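Local coordinates for putative cytochrome P450 YjiB (Bacillus subtilis subsp. subtilis, PDB 4RM4), which probably acts as a heme-dependent monooxygenase of the cytochrome P450 family, inserting one atom of molecular oxygen into its substrates, at residues A[46-56]-A[309-320]. Residues are numbered along the deposited sequence; the frame is centred on the assembly and turned at random.
Sequences QVWSVFLYDDV and MVLAFVASANRD
Trp48 and Val50 bridge strand 47-50 to Met309, Leu311 and Phe313 by four backbone hydrogen bonds; strands 47-50 and 309-312 run parallel, inner neighbours in the mixed sheet of the P450 fold. Trp48 gives its N to Met309 O and takes Leu311 N on its O (2.6 Å, nearly straight); Val50 likewise pairs its N with Leu311 O and its O with Phe313 N.

Apolar side chains alternate between the two faces of the sheet. On one, the first torsion of Val47 (chi1 -178°) turns CG1 beside its own carbonyl carbon, where it presses into Met309 CG at a tight 3.4 Å and also meets Leu311 CG. On the other, Val50 CG2 touches Val310 CG1, and farther along Val56 CG1 rests on Ala312 CB and crosses Val314 CG1 at about a right angle. Beside the backbone bonds, Phe51 and Phe313 form an offset stack, centroids 4.7 Å apart and planes 12° from parallel; Phe51 CE1 sits over the rim of the Phe313 ring, whose edge meets Ser49 OG.

Polar side chains take over at the helices. Ser316 OG donates to Phe51 O (2.7 Å) and also bonds Arg34 of helix 27-36. Asp320 OD2 accepts Tyr53 N (2.8 Å) on its anti lone pair; a water donates to the same oxygen and accepts from Asp54 N, while Asp320 OD1 holds Ala322 N.

A carboxylate thus receives two first-turn N-H groups of helix 53-61, one directly and one through water, where the helix dipole would probably favour its negative charge. Strand pairing, ring stack and carboxylate join the start of that helix to the segment from strand 309-312 to Asp320.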
loop_
_atom_site.group_PDB
_atom_site.type_symbol
_atom_site.label_atom_id
_atom_site.label_comp_id
_atom_site.label_asym_id
_atom_site.label_seq_id
_atom_site.Cartn_x
_atom_site.Cartn_y
_atom_site.Cartn_z
ATOM N N GLN A 46 6.546 -11.750 22.445
ATOM C CA GLN A 46 7.775 -11.019 22.728
ATOM C C GLN A 46 8.007 -9.891 21.728
ATOM O O GLN A 46 9.060 -9.802 21.099
ATOM C CB GLN A 46 8.979 -11.963 22.764
ATOM C CG GLN A 46 8.914 -12.999 23.883
ATOM C CD GLN A 46 9.322 -12.440 25.229
ATOM O OE1 GLN A 46 10.413 -11.888 25.384
ATOM N NE2 GLN A 46 8.446 -12.584 26.223
ATOM N N VAL A 47 7.006 -9.038 21.580
ATOM C CA VAL A 47 7.107 -7.901 20.698
ATOM C C VAL A 47 6.556 -6.642 21.347
ATOM O O VAL A 47 5.566 -6.678 22.088
ATOM C CB VAL A 47 6.399 -8.173 19.356
ATOM C CG1 VAL A 47 6.549 -6.982 18.429
ATOM C CG2 VAL A 47 6.978 -9.418 18.709
ATOM N N TRP A 48 7.236 -5.532 21.091
ATOM C CA TRP A 48 6.757 -4.221 21.494
ATOM C C TRP A 48 5.794 -3.627 20.469
ATOM O O TRP A 48 6.000 -3.769 19.276
ATOM C CB TRP A 48 7.946 -3.273 21.623
ATOM C CG TRP A 48 8.864 -3.573 22.756
ATOM C CD1 TRP A 48 10.026 -4.273 22.718
ATOM C CD2 TRP A 48 8.707 -3.122 24.091
ATOM N NE1 TRP A 48 10.602 -4.307 23.964
ATOM C CE2 TRP A 48 9.804 -3.602 24.829
ATOM C CE3 TRP A 48 7.725 -2.374 24.746
ATOM C CZ2 TRP A 48 9.953 -3.356 26.188
ATOM C CZ3 TRP A 48 7.881 -2.112 26.092
ATOM C CH2 TRP A 48 8.982 -2.613 26.800
ATOM N N SER A 49 4.769 -2.930 20.947
ATOM C CA SER A 49 3.879 -2.164 20.076
ATOM C C SER A 49 3.953 -0.682 20.444
ATOM O O SER A 49 3.938 -0.319 21.612
ATOM C CB SER A 49 2.439 -2.684 20.174
ATOM O OG SER A 49 2.350 -3.967 19.576
ATOM N N VAL A 50 4.067 0.176 19.440
ATOM C CA VAL A 50 4.275 1.596 19.675
ATOM C C VAL A 50 3.150 2.355 18.959
ATOM O O VAL A 50 2.878 2.079 17.802
ATOM C CB VAL A 50 5.673 2.049 19.186
ATOM C CG1 VAL A 50 5.772 3.547 19.219
ATOM C CG2 VAL A 50 6.764 1.431 20.076
ATOM N N PHE A 51 2.484 3.276 19.657
ATOM C CA PHE A 51 1.241 3.869 19.155
ATOM C C PHE A 51 1.228 5.392 18.948
ATOM O O PHE A 51 0.350 5.902 18.252
ATOM C CB PHE A 51 0.063 3.492 20.073
ATOM C CG PHE A 51 -0.263 2.017 20.073
ATOM C CD1 PHE A 51 -1.131 1.490 19.137
ATOM C CD2 PHE A 51 0.303 1.164 21.016
ATOM C CE1 PHE A 51 -1.427 0.116 19.129
ATOM C CE2 PHE A 51 0.016 -0.201 21.012
ATOM C CZ PHE A 51 -0.852 -0.721 20.065
ATOM N N LEU A 52 2.165 6.117 19.560
ATOM C CA LEU A 52 2.176 7.580 19.445
ATOM C C LEU A 52 2.940 8.047 18.214
ATOM O O LEU A 52 3.939 7.447 17.831
ATOM C CB LEU A 52 2.792 8.234 20.692
ATOM C CG LEU A 52 2.068 8.142 22.041
ATOM C CD1 LEU A 52 2.892 8.791 23.138
ATOM C CD2 LEU A 52 0.690 8.793 21.969
ATOM N N TYR A 53 2.477 9.129 17.605
ATOM C CA TYR A 53 3.132 9.646 16.398
ATOM C C TYR A 53 4.665 9.829 16.517
ATOM O O TYR A 53 5.421 9.345 15.680
ATOM C CB TYR A 53 2.463 10.951 15.957
ATOM C CG TYR A 53 3.012 11.529 14.674
ATOM C CD1 TYR A 53 2.400 11.275 13.445
ATOM C CD2 TYR A 53 4.144 12.332 14.693
ATOM C CE1 TYR A 53 2.916 11.818 12.263
ATOM C CE2 TYR A 53 4.665 12.857 13.540
ATOM C CZ TYR A 53 4.053 12.605 12.328
ATOM O OH TYR A 53 4.595 13.163 11.191
ATOM N N ASP A 54 5.143 10.545 17.532
ATOM C CA ASP A 54 6.591 10.743 17.636
ATOM C C ASP A 54 7.361 9.423 17.793
ATOM O O ASP A 54 8.427 9.228 17.200
ATOM C CB ASP A 54 6.937 11.720 18.773
ATOM C CG ASP A 54 6.438 13.131 18.504
ATOM O OD1 ASP A 54 6.122 13.446 17.336
ATOM O OD2 ASP A 54 6.368 13.928 19.462
ATOM N N ASP A 55 6.819 8.507 18.591
ATOM C CA ASP A 55 7.468 7.223 18.805
ATOM C C ASP A 55 7.464 6.384 17.526
ATOM O O ASP A 55 8.504 5.846 17.118
ATOM C CB ASP A 55 6.796 6.472 19.953
ATOM C CG ASP A 55 6.935 7.198 21.278
ATOM O OD1 ASP A 55 7.856 8.028 21.377
ATOM O OD2 ASP A 55 6.139 6.934 22.207
ATOM N N VAL A 56 6.301 6.283 16.898
ATOM C CA VAL A 56 6.186 5.552 15.639
ATOM C C VAL A 56 7.142 6.105 14.584
ATOM O O VAL A 56 7.840 5.354 13.909
ATOM C CB VAL A 56 4.746 5.582 15.077
ATOM C CG1 VAL A 56 4.742 5.097 13.618
ATOM C CG2 VAL A 56 3.821 4.729 15.925
ATOM N N MET A 309 11.775 -7.220 18.687
ATOM C CA MET A 309 10.922 -6.836 17.571
ATOM C C MET A 309 9.985 -5.713 18.025
ATOM O O MET A 309 9.514 -5.717 19.155
ATOM C CB MET A 309 10.114 -8.038 17.096
ATOM C CG MET A 309 8.976 -7.695 16.155
ATOM S SD MET A 309 9.495 -7.702 14.445
ATOM C CE MET A 309 10.157 -9.358 14.293
ATOM N N VAL A 310 9.759 -4.733 17.150
ATOM C CA VAL A 310 8.882 -3.600 17.455
ATOM C C VAL A 310 7.851 -3.424 16.350
ATOM O O VAL A 310 8.195 -3.425 15.171
ATOM C CB VAL A 310 9.676 -2.281 17.559
ATOM C CG1 VAL A 310 8.738 -1.109 17.830
ATOM C CG2 VAL A 310 10.756 -2.384 18.646
ATOM N N LEU A 311 6.586 -3.298 16.737
ATOM C CA LEU A 311 5.512 -2.990 15.802
ATOM C C LEU A 311 5.154 -1.498 15.904
ATOM O O LEU A 311 4.735 -1.023 16.952
ATOM C CB LEU A 311 4.289 -3.860 16.098
ATOM C CG LEU A 311 4.455 -5.373 15.932
ATOM C CD1 LEU A 311 3.184 -6.080 16.398
ATOM C CD2 LEU A 311 4.765 -5.733 14.479
ATOM N N ALA A 312 5.331 -0.759 14.811
ATOM C CA ALA A 312 5.065 0.674 14.814
ATOM C C ALA A 312 3.756 0.903 14.062
ATOM O O ALA A 312 3.692 0.712 12.853
ATOM C CB ALA A 312 6.220 1.428 14.160
ATOM N N PHE A 313 2.717 1.261 14.800
ATOM C CA PHE A 313 1.379 1.454 14.247
ATOM C C PHE A 313 1.174 2.812 13.589
ATOM O O PHE A 313 0.712 3.754 14.219
ATOM C CB PHE A 313 0.326 1.215 15.353
ATOM C CG PHE A 313 0.149 -0.234 15.690
ATOM C CD1 PHE A 313 -0.848 -0.982 15.083
ATOM C CD2 PHE A 313 1.006 -0.866 16.583
ATOM C CE1 PHE A 313 -0.988 -2.336 15.356
ATOM C CE2 PHE A 313 0.863 -2.217 16.868
ATOM C CZ PHE A 313 -0.126 -2.952 16.260
ATOM N N VAL A 314 1.542 2.914 12.316
ATOM C CA VAL A 314 1.374 4.152 11.586
ATOM C C VAL A 314 -0.109 4.527 11.513
ATOM O O VAL A 314 -0.451 5.699 11.478
ATOM C CB VAL A 314 2.019 4.106 10.175
ATOM C CG1 VAL A 314 3.554 3.962 10.276
ATOM C CG2 VAL A 314 1.438 2.983 9.350
ATOM N N ALA A 315 -0.994 3.540 11.564
ATOM C CA ALA A 315 -2.420 3.857 11.574
ATOM C C ALA A 315 -2.796 4.632 12.822
ATOM O O ALA A 315 -3.628 5.532 12.755
ATOM C CB ALA A 315 -3.273 2.613 11.445
ATOM N N SER A 316 -2.184 4.279 13.953
ATOM C CA SER A 316 -2.428 4.987 15.213
ATOM C C SER A 316 -1.750 6.359 15.217
ATOM O O SER A 316 -2.336 7.357 15.661
ATOM C CB SER A 316 -1.943 4.143 16.405
ATOM O OG SER A 316 -2.082 4.842 17.646
ATOM N N ALA A 317 -0.506 6.406 14.738
ATOM C CA ALA A 317 0.231 7.665 14.623
ATOM C C ALA A 317 -0.578 8.733 13.893
ATOM O O ALA A 317 -0.594 9.910 14.275
ATOM C CB ALA A 317 1.545 7.428 13.906
ATOM N N ASN A 318 -1.268 8.297 12.856
ATOM C CA ASN A 318 -1.992 9.178 11.962
ATOM C C ASN A 318 -3.256 9.760 12.618
ATOM O O ASN A 318 -3.873 10.675 12.064
ATOM C CB ASN A 318 -2.370 8.414 10.683
ATOM C CG ASN A 318 -1.217 8.302 9.679
ATOM O OD1 ASN A 318 -0.111 8.822 9.892
ATOM N ND2 ASN A 318 -1.480 7.609 8.575
ATOM N N ARG A 319 -3.626 9.227 13.786
ATOM C CA ARG A 319 -4.789 9.703 14.548
ATOM C C ARG A 319 -4.389 10.399 15.847
ATOM O O ARG A 319 -5.250 10.741 16.672
ATOM C CB ARG A 319 -5.723 8.536 14.911
ATOM C CG ARG A 319 -6.272 7.723 13.750
ATOM C CD ARG A 319 -7.151 8.601 12.894
ATOM N NE ARG A 319 -8.025 7.880 11.968
ATOM C CZ ARG A 319 -9.314 7.618 12.176
ATOM N NH1 ARG A 319 -9.904 7.978 13.319
ATOM N NH2 ARG A 319 -10.014 6.992 11.236
ATOM N N ASP A 320 -3.090 10.569 16.050
ATOM C CA ASP A 320 -2.559 11.059 17.313
ATOM C C ASP A 320 -2.842 12.546 17.518
ATOM O O ASP A 320 -2.392 13.385 16.745
ATOM C CB ASP A 320 -1.061 10.772 17.399
ATOM C CG ASP A 320 -0.476 11.124 18.745
ATOM O OD1 ASP A 320 -1.191 11.772 19.559
ATOM O OD2 ASP A 320 0.695 10.760 18.986
HETATM O O HOH W 1 3.188 11.832 19.496
#